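Local atomic coordinates of MlnE (Bacillus amyloliquefaciens subsp. plantarum, PDB entry 5D2E), a protein that probably reduces beta-keto intermediates on the macrolactin polyketide assembly line through its N-terminal, NADP-binding B-type ketoreductase, the part of the larger synthase contained in this structure. Residues Ser269-Gly274 with Pro399-Val404; Ala290-Lys295 with Ala483-Met488; Gln315-Leu320 with Ala325-Val330; Cys427-Thr432 with Ala492-Val497. All coordinates share one frame; numbering follows the deposited sequence.

All four contacts lie in the NADP-binding, Rossmann-type half of the ketoreductase. Contact 1 sets a loop against a strand start, contact 2 joins two helices, and contacts 3 and 4 set helix against strand. Contacts 1 and 2, centres 11 Å apart, touch where V270 meets L293 and F402 and V404 meet M488. Contact 3, centred about 17 Å from contact 2, joins it through L320 on helix 284-296. S487 and A483 of contact 2 reach L495 and V497 of contact 4. Along the chain, contact 3 nests within contacts 1 and 2; contact 2 alternates with 1 and 4, and contact 4 follows 1 and 3. Packing thus runs from contact 3 to contact 4, centres 29 Å apart.

Contact 1: Ser269-Gly274 with Pro399-Val404; sequences SVKKNG and PLDFFV
K271 and D401 supply the charged part of this contact, and V270 and F402 the apolar part. The lysine and aspartate side chains approach from opposite directions and form a salt bridge, with K271 NZ 3.3 Å from D401 OD2. The other carboxylate oxygen, D401 OD1, is more distant from NZ at 3.9 Å, which makes the pairing one-sided. K271 CE comes 3.2 Å from D401 OD2, so the last methylene lies against the same oxygen as the ammonium group. A bend at the final torsion of the lysine (chi4 29°) folds NZ back to this position.

Apolar contact is limited to one methyl: V270 CG1 sits 4.1 Å from F402 CE2, at the ring edge and near its plane. The phenyl group is placed there by a chi1 of 61°, which sets CG between the backbone N and the carbonyl carbon of F402.

S269 OG donates to V270 O at 2.7 Å, lying in the carbonyl plane on a lone pair. Beyond it, K271 to G274 make a type II turn, closed by G274 N donating to K271 O at 2.8 Å; N273 takes the left-handed backbone conformation (phi 66°) needed at the third position.

This turn leads into strand 275-279 of the parallel Rossmann-type sheet; D401 immediately precedes strand 402-408, which F402 opens, and strand 356-359 pairs with both. About 11 Å separates the side chains of F402 and NADP-binding S360. The F402 ring lies nearly parallel to that of Y276 and also meets F268, with M488 of helix 477-488 beside it. V270 packs on L293 of helix 284-296.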
loop_
_atom_site.group_PDB
_atom_site.type_symbol
_atom_site.label_atom_id
_atom_site.label_comp_id
_atom_site.label_asym_id
_atom_site.label_seq_id
_atom_site.Cartn_x
_atom_site.Cartn_y
_atom_site.Cartn_z
ATOM N N SER A 269 24.553 9.813 2.212
ATOM C CA SER A 269 24.656 10.851 3.226
ATOM C C SER A 269 23.904 12.073 2.794
ATOM O O SER A 269 23.851 12.411 1.599
ATOM C CB SER A 269 26.098 11.310 3.464
ATOM O OG SER A 269 26.091 12.228 4.568
ATOM N N VAL A 270 23.307 12.749 3.773
ATOM C CA VAL A 270 22.818 14.094 3.534
ATOM C C VAL A 270 24.045 14.998 3.373
ATOM O O VAL A 270 25.149 14.596 3.711
ATOM C CB VAL A 270 21.894 14.568 4.665
ATOM C CG1 VAL A 270 20.532 13.899 4.495
ATOM C CG2 VAL A 270 22.516 14.276 6.013
ATOM N N LYS A 271 23.805 16.178 2.816
ATOM C CA LYS A 271 24.839 17.097 2.389
ATOM C C LYS A 271 24.863 18.284 3.324
ATOM O O LYS A 271 23.809 18.788 3.751
ATOM C CB LYS A 271 24.511 17.746 1.021
ATOM C CG LYS A 271 24.205 16.884 -0.171
ATOM C CD LYS A 271 23.395 17.768 -1.173
ATOM C CE LYS A 271 23.506 17.336 -2.641
ATOM N NZ LYS A 271 23.746 15.868 -2.844
ATOM N N LYS A 272 26.060 18.827 3.512
ATOM C CA LYS A 272 26.215 20.077 4.196
ATOM C C LYS A 272 25.340 21.148 3.560
ATOM O O LYS A 272 25.277 21.264 2.346
ATOM C CB LYS A 272 27.682 20.499 4.144
ATOM C CG LYS A 272 27.881 21.872 4.746
ATOM C CD LYS A 272 29.343 22.120 5.115
ATOM C CE LYS A 272 29.604 23.614 5.211
ATOM N NZ LYS A 272 30.137 23.962 6.552
ATOM N N ASN A 273 24.596 21.862 4.411
ATOM C CA ASN A 273 23.600 22.841 4.027
ATOM C C ASN A 273 22.350 22.289 3.278
ATOM O O ASN A 273 21.554 23.088 2.753
ATOM C CB ASN A 273 24.229 23.978 3.250
ATOM C CG ASN A 273 25.257 24.729 4.106
ATOM O OD1 ASN A 273 25.350 24.506 5.335
ATOM N ND2 ASN A 273 26.046 25.582 3.472
ATOM N N GLY A 274 22.237 20.973 3.182
ATOM C CA GLY A 274 21.025 20.374 2.583
ATOM C C GLY A 274 19.776 20.717 3.437
ATOM O O GLY A 274 19.898 20.900 4.659
ATOM N N PRO A 399 14.666 20.214 -6.401
ATOM C CA PRO A 399 15.801 19.357 -6.768
ATOM C C PRO A 399 16.018 18.285 -5.665
ATOM O O PRO A 399 17.014 18.333 -4.898
ATOM C CB PRO A 399 16.976 20.364 -6.821
ATOM C CG PRO A 399 16.621 21.337 -5.675
ATOM C CD PRO A 399 15.121 21.497 -5.790
ATOM N N LEU A 400 15.067 17.353 -5.539
ATOM C CA LEU A 400 15.156 16.397 -4.448
ATOM C C LEU A 400 16.236 15.394 -4.785
ATOM O O LEU A 400 16.281 14.821 -5.873
ATOM C CB LEU A 400 13.817 15.659 -4.204
ATOM C CG LEU A 400 12.585 16.507 -3.938
ATOM C CD1 LEU A 400 11.326 15.647 -3.696
ATOM C CD2 LEU A 400 12.787 17.428 -2.734
ATOM N N ASP A 401 17.065 15.121 -3.820
ATOM C CA ASP A 401 17.969 13.995 -3.868
ATOM C C ASP A 401 17.267 12.703 -3.490
ATOM O O ASP A 401 17.725 11.618 -3.868
ATOM C CB ASP A 401 19.148 14.229 -2.926
ATOM C CG ASP A 401 20.073 15.362 -3.446
ATOM O OD1 ASP A 401 20.371 15.318 -4.641
ATOM O OD2 ASP A 401 20.445 16.319 -2.729
ATOM N N PHE A 402 16.225 12.807 -2.653
ATOM C CA PHE A 402 15.490 11.608 -2.210
ATOM C C PHE A 402 14.078 11.947 -1.769
ATOM O O PHE A 402 13.746 13.130 -1.405
ATOM C CB PHE A 402 16.238 10.772 -1.142
ATOM C CG PHE A 402 16.508 11.521 0.125
ATOM C CD1 PHE A 402 15.492 11.701 1.054
ATOM C CD2 PHE A 402 17.737 12.146 0.332
ATOM C CE1 PHE A 402 15.689 12.390 2.214
ATOM C CE2 PHE A 402 17.949 12.869 1.509
ATOM C CZ PHE A 402 16.919 13.007 2.437
ATOM N N PHE A 403 13.209 10.963 -1.989
ATOM C CA PHE A 403 11.783 11.013 -1.568
ATOM C C PHE A 403 11.556 9.614 -1.040
ATOM O O PHE A 403 11.497 8.658 -1.829
ATOM C CB PHE A 403 10.888 11.338 -2.786
ATOM C CG PHE A 403 9.414 11.546 -2.463
ATOM C CD1 PHE A 403 8.585 10.474 -2.249
ATOM C CD2 PHE A 403 8.852 12.809 -2.448
ATOM C CE1 PHE A 403 7.237 10.662 -1.993
ATOM C CE2 PHE A 403 7.496 13.007 -2.220
ATOM C CZ PHE A 403 6.681 11.932 -2.007
ATOM N N VAL A 404 11.500 9.477 0.285
ATOM C CA VAL A 404 11.463 8.183 0.938
ATOM C C VAL A 404 10.189 8.055 1.750
ATOM O O VAL A 404 9.888 8.913 2.555
ATOM C CB VAL A 404 12.675 7.901 1.853
ATOM C CG1 VAL A 404 12.567 6.512 2.478
ATOM C CG2 VAL A 404 14.005 8.033 1.075
#

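Contact 2: Ala290-Lys295 with Ala483-Met488; sequences AEYLAK and AFQDSM
Y292 and Q485 meet because of two torsions: CG of Y292 stands anti to its backbone N (chi1 -178°), extending the phenol across the gap between helices, and the Q485 chain bends at chi2 (58°) to bring its amide to the hydroxyl. The two helices belong to the Rossmann-type fold of the ketoreductase. Helix 284-296 begins at the NADP-binding residues G284 and L285, and helix 477-488 precedes the strand 494-499.

With closest CA atoms, those of Y292 and Q485, 10.4 Å apart, the helices meet through long side chains and not through their backbones. Y292 OH donates to Q485 OE1 at 2.5 Å, so short that its exact length is doubtful. OE1 lies at the edge of the tyrosine ring, in its plane, while the amide is turned 47° from that plane. The two side chains cross at about a right angle. The amide has further partners: NE2 donates to F268 O, and OE1 accepts a weak bond from Q296 NE2, so both polar atoms of the amide have partners.

Beside this polar pair, Y292 CE2 packs 4.2 Å from F484 CD2 at an oblique angle. F484 also meets F289 edge-to-face and lies against I447 and W449 of strand 443-453, about 6 Å from the side chain of the NADP-binding W452. Within its own helix, one face of the F484 ring carries M488 CG, 3.6 Å above the plane. At the preceding residue, A483 O accepts from S487 N and S487 OG, both at 2.8 Å, the two donors arriving from opposite faces of the carbonyl plane.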
loop_
_atom_site.group_PDB
_atom_site.type_symbol
_atom_site.label_atom_id
_atom_site.label_comp_id
_atom_site.label_asym_id
_atom_site.label_seq_id
_atom_site.Cartn_x
_atom_site.Cartn_y
_atom_site.Cartn_z
ATOM N N ALA A 290 15.513 12.204 12.283
ATOM C CA ALA A 290 16.021 13.593 12.287
ATOM C C ALA A 290 17.386 13.656 13.024
ATOM O O ALA A 290 18.321 14.280 12.535
ATOM C CB ALA A 290 15.039 14.569 12.906
ATOM N N GLU A 291 17.509 12.969 14.142
ATOM C CA GLU A 291 18.782 12.976 14.869
ATOM C C GLU A 291 19.866 12.302 14.019
ATOM O O GLU A 291 21.002 12.760 13.965
ATOM C CB GLU A 291 18.740 12.182 16.167
ATOM C CG GLU A 291 17.810 12.644 17.250
ATOM C CD GLU A 291 17.973 11.765 18.493
ATOM O OE1 GLU A 291 17.840 10.495 18.423
ATOM O OE2 GLU A 291 18.244 12.379 19.529
ATOM N N TYR A 292 19.518 11.179 13.398
ATOM C CA TYR A 292 20.431 10.466 12.524
ATOM C C TYR A 292 20.980 11.345 11.419
ATOM O O TYR A 292 22.231 11.382 11.172
ATOM C CB TYR A 292 19.726 9.258 11.931
ATOM C CG TYR A 292 20.606 8.410 11.022
ATOM C CD1 TYR A 292 21.556 7.550 11.560
ATOM C CD2 TYR A 292 20.485 8.476 9.649
ATOM C CE1 TYR A 292 22.351 6.769 10.764
ATOM C CE2 TYR A 292 21.284 7.672 8.837
ATOM C CZ TYR A 292 22.204 6.816 9.407
ATOM O OH TYR A 292 23.036 6.024 8.619
ATOM N N LEU A 293 20.091 12.109 10.802
ATOM C CA LEU A 293 20.488 13.012 9.690
ATOM C C LEU A 293 21.311 14.233 10.185
ATOM O O LEU A 293 22.230 14.702 9.517
ATOM C CB LEU A 293 19.287 13.540 8.972
ATOM C CG LEU A 293 18.411 12.520 8.185
ATOM C CD1 LEU A 293 17.472 13.269 7.241
ATOM C CD2 LEU A 293 19.281 11.526 7.434
ATOM N N ALA A 294 20.931 14.764 11.332
ATOM C CA ALA A 294 21.689 15.854 11.973
ATOM C C ALA A 294 23.128 15.442 12.306
ATOM O O ALA A 294 24.023 16.261 12.219
ATOM C CB ALA A 294 20.971 16.303 13.227
ATOM N N LYS A 295 23.357 14.166 12.615
ATOM C CA LYS A 295 24.671 13.700 12.871
ATOM C C LYS A 295 25.529 13.486 11.628
ATOM O O LYS A 295 26.736 13.468 11.724
ATOM C CB LYS A 295 24.576 12.438 13.645
ATOM C CG LYS A 295 23.977 12.682 14.999
ATOM C CD LYS A 295 23.974 11.366 15.740
ATOM C CE LYS A 295 22.984 11.417 16.863
ATOM N NZ LYS A 295 22.967 10.064 17.432
ATOM N N ALA A 483 19.601 -0.436 8.155
ATOM C CA ALA A 483 18.808 -0.995 7.044
ATOM C C ALA A 483 18.443 0.156 6.082
ATOM O O ALA A 483 18.505 -0.005 4.873
ATOM C CB ALA A 483 17.597 -1.725 7.563
ATOM N N PHE A 484 18.126 1.312 6.626
ATOM C CA PHE A 484 17.850 2.487 5.841
ATOM C C PHE A 484 19.063 2.879 5.048
ATOM O O PHE A 484 18.998 3.075 3.835
ATOM C CB PHE A 484 17.477 3.617 6.742
ATOM C CG PHE A 484 17.457 4.948 6.064
ATOM C CD1 PHE A 484 16.377 5.326 5.311
ATOM C CD2 PHE A 484 18.550 5.825 6.168
ATOM C CE1 PHE A 484 16.346 6.519 4.690
ATOM C CE2 PHE A 484 18.509 7.037 5.533
ATOM C CZ PHE A 484 17.406 7.372 4.773
ATOM N N GLN A 485 20.191 2.971 5.745
ATOM C CA GLN A 485 21.476 3.245 5.102
ATOM C C GLN A 485 21.770 2.278 3.978
ATOM O O GLN A 485 22.124 2.701 2.869
ATOM C CB GLN A 485 22.586 3.213 6.200
ATOM C CG GLN A 485 23.889 3.853 5.859
ATOM C CD GLN A 485 23.781 5.324 5.482
ATOM O OE1 GLN A 485 23.158 6.157 6.166
ATOM N NE2 GLN A 485 24.445 5.661 4.393
ATOM N N ASP A 486 21.584 0.982 4.195
ATOM C CA ASP A 486 21.823 0.020 3.142
ATOM C C ASP A 486 20.821 0.203 1.961
ATOM O O ASP A 486 21.185 0.174 0.790
ATOM C CB ASP A 486 21.609 -1.385 3.651
ATOM C CG ASP A 486 22.115 -2.459 2.686
ATOM O OD1 ASP A 486 22.638 -2.140 1.580
ATOM O OD2 ASP A 486 21.982 -3.657 3.043
ATOM N N SER A 487 19.557 0.354 2.327
ATOM C CA SER A 487 18.455 0.495 1.352
ATOM C C SER A 487 18.727 1.642 0.411
ATOM O O SER A 487 18.546 1.518 -0.777
ATOM C CB SER A 487 17.163 0.734 2.086
ATOM O OG SER A 487 16.812 -0.462 2.733
ATOM N N MET A 488 19.228 2.743 0.945
ATOM C CA MET A 488 19.450 3.933 0.161
ATOM C C MET A 488 20.572 3.790 -0.888
ATOM O O MET A 488 20.615 4.568 -1.813
ATOM C CB MET A 488 19.735 5.120 1.078
ATOM C CG MET A 488 18.566 5.599 1.904
ATOM S SD MET A 488 17.156 6.206 0.901
ATOM C CE MET A 488 17.827 7.739 0.289
#

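Contact 3: Gln315-Leu320 with Ala325-Val330; sequences QKLSAL and AEALYV
L317 lies across the backbone of the strand, its two methyls dividing the work, and meets Y329 at about a right angle. CD2 of L317 rests 3.6 Å from L328 C and 3.8 Å from A327 CB. CD1 instead reaches Y329 N at 3.7 Å and Y329 CB at 3.9 Å. The leucine CG is anti to the carbonyl carbon (chi1 -61°), which carries both methyls to the strand. Only the base of Y329 takes part here; its ring leads away, its OH donates to the backbone carbonyl S307 O of an NADP-binding residue, and its side chain is about 4 Å from the bound NADP. One turn on, L320 CB packs 4.0 Å from A327 CB, so the alanine methyl touches both leucines.

The chain reversal is closed by A325 N donating to L320 O at 3.3 Å, with an N-H...O angle of 151°. Helix and strand run nearly antiparallel, their segment axes at 167° and 7.7 Å apart at closest.

This is the second half of the beta-alpha-beta unit formed by strand 300-304, helix 311-321 and strand 326-329. L320 also packs on Y287, A290 and A294 of helix 284-296, while L328 points to Y346 and F351 of helix 337-351.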
loop_
_atom_site.group_PDB
_atom_site.type_symbol
_atom_site.label_atom_id
_atom_site.label_comp_id
_atom_site.label_asym_id
_atom_site.label_seq_id
_atom_site.Cartn_x
_atom_site.Cartn_y
_atom_site.Cartn_z
ATOM N N GLN A 315 11.975 21.077 22.848
ATOM C CA GLN A 315 13.052 20.279 23.315
ATOM C C GLN A 315 13.711 19.514 22.148
ATOM O O GLN A 315 14.934 19.399 22.078
ATOM C CB GLN A 315 12.553 19.276 24.335
ATOM C CG GLN A 315 12.238 19.948 25.670
ATOM C CD GLN A 315 11.519 19.060 26.697
ATOM O OE1 GLN A 315 11.184 17.905 26.420
ATOM N NE2 GLN A 315 11.247 19.632 27.905
ATOM N N LYS A 316 12.886 19.008 21.231
ATOM C CA LYS A 316 13.408 18.251 20.112
ATOM C C LYS A 316 14.221 19.151 19.202
ATOM O O LYS A 316 15.297 18.777 18.743
ATOM C CB LYS A 316 12.249 17.556 19.358
ATOM C CG LYS A 316 11.766 16.278 20.026
ATOM C CD LYS A 316 10.575 15.714 19.234
ATOM C CE LYS A 316 9.538 15.056 20.111
ATOM N NZ LYS A 316 10.062 13.808 20.605
ATOM N N LEU A 317 13.696 20.330 18.909
ATOM C CA LEU A 317 14.384 21.230 18.073
ATOM C C LEU A 317 15.743 21.627 18.719
ATOM O O LEU A 317 16.809 21.676 18.033
ATOM C CB LEU A 317 13.530 22.465 17.803
ATOM C CG LEU A 317 12.195 22.235 17.111
ATOM C CD1 LEU A 317 11.517 23.577 16.916
ATOM C CD2 LEU A 317 12.457 21.534 15.755
ATOM N N SER A 318 15.728 21.836 20.032
ATOM C CA SER A 318 16.957 22.187 20.732
ATOM C C SER A 318 18.002 21.095 20.645
ATOM O O SER A 318 19.208 21.394 20.459
ATOM C CB SER A 318 16.687 22.483 22.226
ATOM O OG SER A 318 15.852 23.621 22.289
ATOM N N ALA A 319 17.570 19.853 20.812
ATOM C CA ALA A 319 18.473 18.710 20.795
ATOM C C ALA A 319 19.075 18.602 19.399
ATOM O O ALA A 319 20.210 18.225 19.265
ATOM C CB ALA A 319 17.767 17.419 21.133
ATOM N N LEU A 320 18.302 18.956 18.383
ATOM C CA LEU A 320 18.782 18.873 17.013
ATOM C C LEU A 320 19.769 19.999 16.746
ATOM O O LEU A 320 20.780 19.772 16.085
ATOM C CB LEU A 320 17.640 18.955 15.999
ATOM C CG LEU A 320 16.786 17.691 15.966
ATOM C CD1 LEU A 320 15.582 17.935 15.093
ATOM C CD2 LEU A 320 17.548 16.482 15.453
ATOM N N ALA A 325 22.439 21.085 13.576
ATOM C CA ALA A 325 21.420 21.431 12.611
ATOM C C ALA A 325 20.794 22.757 12.893
ATOM O O ALA A 325 20.851 23.282 13.995
ATOM C CB ALA A 325 20.333 20.376 12.580
ATOM N N GLU A 326 20.133 23.278 11.888
ATOM C CA GLU A 326 19.139 24.285 12.097
ATOM C C GLU A 326 17.778 23.527 11.948
ATOM O O GLU A 326 17.642 22.714 11.048
ATOM C CB GLU A 326 19.345 25.308 11.029
ATOM C CG GLU A 326 18.435 26.490 11.094
ATOM C CD GLU A 326 18.870 27.563 10.080
ATOM O OE1 GLU A 326 20.027 27.557 9.610
ATOM O OE2 GLU A 326 18.048 28.424 9.769
ATOM N N ALA A 327 16.799 23.769 12.806
ATOM C CA ALA A 327 15.603 22.909 12.819
ATOM C C ALA A 327 14.375 23.699 13.141
ATOM O O ALA A 327 14.370 24.478 14.105
ATOM C CB ALA A 327 15.794 21.794 13.859
ATOM N N LEU A 328 13.320 23.533 12.353
ATOM C CA LEU A 328 12.064 24.152 12.612
ATOM C C LEU A 328 11.010 23.056 12.805
ATOM O O LEU A 328 11.170 21.918 12.301
ATOM C CB LEU A 328 11.645 25.006 11.443
ATOM C CG LEU A 328 12.645 26.108 11.116
ATOM C CD1 LEU A 328 12.048 26.887 9.965
ATOM C CD2 LEU A 328 12.820 26.986 12.344
ATOM N N TYR A 329 9.990 23.375 13.592
ATOM C CA TYR A 329 8.765 22.581 13.656
ATOM C C TYR A 329 7.679 23.402 13.030
ATOM O O TYR A 329 7.306 24.431 13.524
ATOM C CB TYR A 329 8.369 22.183 15.064
ATOM C CG TYR A 329 7.086 21.383 15.102
ATOM C CD1 TYR A 329 7.066 20.044 14.669
ATOM C CD2 TYR A 329 5.880 21.957 15.524
ATOM C CE1 TYR A 329 5.856 19.308 14.653
ATOM C CE2 TYR A 329 4.679 21.217 15.515
ATOM C CZ TYR A 329 4.678 19.880 15.101
ATOM O OH TYR A 329 3.520 19.114 15.054
ATOM N N VAL A 330 7.078 22.874 11.980
ATOM C CA VAL A 330 6.081 23.604 11.261
ATOM C C VAL A 330 4.837 22.737 11.197
ATOM O O VAL A 330 4.837 21.710 10.481
ATOM C CB VAL A 330 6.629 23.915 9.843
ATOM C CG1 VAL A 330 5.582 24.580 8.991
ATOM C CG2 VAL A 330 7.913 24.766 9.925
#

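Contact 4: Cys427-Thr432 with Ala492-Val497; sequences CMDGFT and ASQLAV
S493 and Q494 meet T432 and D429 where strand 494-499 begins beside helix 419-437, both part of the Rossmann-type ketoreductase fold. S493 comes first: its carbonyl oxygen lies 3.3 Å from T432 CG2. Its OG stays 4.0 Å from T432 OG1, too far for a hydrogen bond. The threonine hydroxyl is used within the helix instead. With OG1 between the backbone N and the carbonyl carbon (chi1 57°), T432 OG1 donates to D429 O at 2.7 Å in a fairly straight approach to the carbonyl (C=O...O angle 158°), leaving CG2 against the S493 carbonyl, just before the strand.

Q494 follows, its chain extended beyond CG and its amide laid over the carboxylate of D429, the planes 30° apart and stacked. Although Q494 NE2 stands 3.3 Å from D429 OD2, the angle is too poor for a hydrogen bond. One link is a water, which donates to D429 OD2 at 2.7 Å and accepts from Q494 NE2 at 3.2 Å. N448 of strand 443-453 makes another, its OD1 accepting from Q494 NE2 and its ND2 donating to D429 OD2. L495 next turns to the other side, where its CD1 meets S487 of helix 477-488.

The buried carboxylate of D429, a side chain about 8 Å from that of NADP-binding K384, is thus well supplied: S446 OG and S407 OG bond to OD1, while the water and N448 ND2 serve OD2. So many partners would favour an ionised aspartate and fix its rotation, with the stacked amide adding contact over the carboxylate without a direct bond.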
loop_
_atom_site.group_PDB
_atom_site.type_symbol
_atom_site.label_atom_id
_atom_site.label_comp_id
_atom_site.label_asym_id
_atom_site.label_seq_id
_atom_site.Cartn_x
_atom_site.Cartn_y
_atom_site.Cartn_z
ATOM N N CYS A 427 -0.342 1.611 -1.000
ATOM C CA CYS A 427 -0.486 2.701 -1.929
ATOM C C CYS A 427 0.839 3.496 -2.140
ATOM O O CYS A 427 1.214 3.744 -3.283
ATOM C CB CYS A 427 -1.639 3.544 -1.527
ATOM S SG CYS A 427 -1.946 4.814 -2.721
ATOM N N MET A 428 1.570 3.799 -1.081
ATOM C CA MET A 428 2.903 4.358 -1.221
ATOM C C MET A 428 3.834 3.475 -1.998
ATOM O O MET A 428 4.617 3.961 -2.796
ATOM C CB MET A 428 3.532 4.674 0.156
ATOM C CG MET A 428 2.693 5.616 0.950
ATOM S SD MET A 428 3.430 6.414 2.374
ATOM C CE MET A 428 3.941 5.015 3.370
ATOM N N ASP A 429 3.808 2.174 -1.715
ATOM C CA ASP A 429 4.645 1.243 -2.386
ATOM C C ASP A 429 4.453 1.317 -3.943
ATOM O O ASP A 429 5.449 1.351 -4.699
ATOM C CB ASP A 429 4.407 -0.190 -1.948
ATOM C CG ASP A 429 4.601 -0.427 -0.441
ATOM O OD1 ASP A 429 5.248 0.378 0.244
ATOM O OD2 ASP A 429 4.128 -1.491 0.011
ATOM N N GLY A 430 3.199 1.358 -4.386
ATOM C CA GLY A 430 2.873 1.519 -5.802
ATOM C C GLY A 430 3.133 2.930 -6.350
ATOM O O GLY A 430 3.509 3.087 -7.533
ATOM N N PHE A 431 3.079 3.936 -5.481
ATOM C CA PHE A 431 3.279 5.294 -5.909
ATOM C C PHE A 431 4.699 5.543 -6.400
ATOM O O PHE A 431 4.956 6.488 -7.159
ATOM C CB PHE A 431 2.887 6.289 -4.813
ATOM C CG PHE A 431 2.861 7.729 -5.278
ATOM C CD1 PHE A 431 1.854 8.183 -6.134
ATOM C CD2 PHE A 431 3.864 8.624 -4.908
ATOM C CE1 PHE A 431 1.836 9.513 -6.586
ATOM C CE2 PHE A 431 3.809 9.955 -5.303
ATOM C CZ PHE A 431 2.824 10.411 -6.153
ATOM N N THR A 432 5.639 4.700 -5.943
ATOM C CA THR A 432 6.992 4.788 -6.395
ATOM C C THR A 432 7.018 4.723 -7.947
ATOM O O THR A 432 7.872 5.381 -8.587
ATOM C CB THR A 432 7.877 3.630 -5.913
ATOM O OG1 THR A 432 7.295 2.419 -6.332
ATOM C CG2 THR A 432 8.068 3.617 -4.376
ATOM N N ALA A 492 16.717 -0.853 -5.848
ATOM C CA ALA A 492 15.299 -1.132 -5.762
ATOM C C ALA A 492 14.534 0.100 -5.286
ATOM O O ALA A 492 14.986 0.873 -4.433
ATOM C CB ALA A 492 15.024 -2.319 -4.855
ATOM N N SER A 493 13.346 0.280 -5.828
ATOM C CA SER A 493 12.504 1.402 -5.365
ATOM C C SER A 493 11.512 0.975 -4.273
ATOM O O SER A 493 10.822 1.835 -3.712
ATOM C CB SER A 493 11.828 2.076 -6.562
ATOM O OG SER A 493 10.981 1.177 -7.163
ATOM N N GLN A 494 11.402 -0.317 -4.023
ATOM C CA GLN A 494 10.650 -0.833 -2.869
ATOM C C GLN A 494 11.469 -1.912 -2.184
ATOM O O GLN A 494 11.897 -2.903 -2.841
ATOM C CB GLN A 494 9.320 -1.462 -3.250
ATOM C CG GLN A 494 8.536 -1.984 -1.992
ATOM C CD GLN A 494 7.228 -2.724 -2.328
ATOM O OE1 GLN A 494 6.859 -2.848 -3.493
ATOM N NE2 GLN A 494 6.560 -3.235 -1.322
ATOM N N LEU A 495 11.711 -1.734 -0.879
ATOM C CA LEU A 495 12.430 -2.732 -0.096
ATOM C C LEU A 495 11.699 -2.984 1.222
ATOM O O LEU A 495 11.197 -2.049 1.821
ATOM C CB LEU A 495 13.876 -2.260 0.189
ATOM C CG LEU A 495 14.826 -2.273 -1.039
ATOM C CD1 LEU A 495 16.077 -1.509 -0.692
ATOM C CD2 LEU A 495 15.183 -3.692 -1.451
ATOM N N ALA A 496 11.576 -4.251 1.579
ATOM C CA ALA A 496 11.018 -4.676 2.850
ATOM C C ALA A 496 12.152 -5.071 3.818
ATOM O O ALA A 496 13.086 -5.744 3.458
ATOM C CB ALA A 496 10.115 -5.822 2.697
ATOM N N VAL A 497 11.980 -4.669 5.067
ATOM C CA VAL A 497 12.937 -4.964 6.125
ATOM C C VAL A 497 12.226 -5.902 7.071
ATOM O O VAL A 497 11.148 -5.580 7.541
ATOM C CB VAL A 497 13.412 -3.711 6.862
ATOM C CG1 VAL A 497 14.386 -4.132 7.985
ATOM C CG2 VAL A 497 14.085 -2.662 5.958
HETATM O O HOH W 1 3.384 -3.534 -1.519
#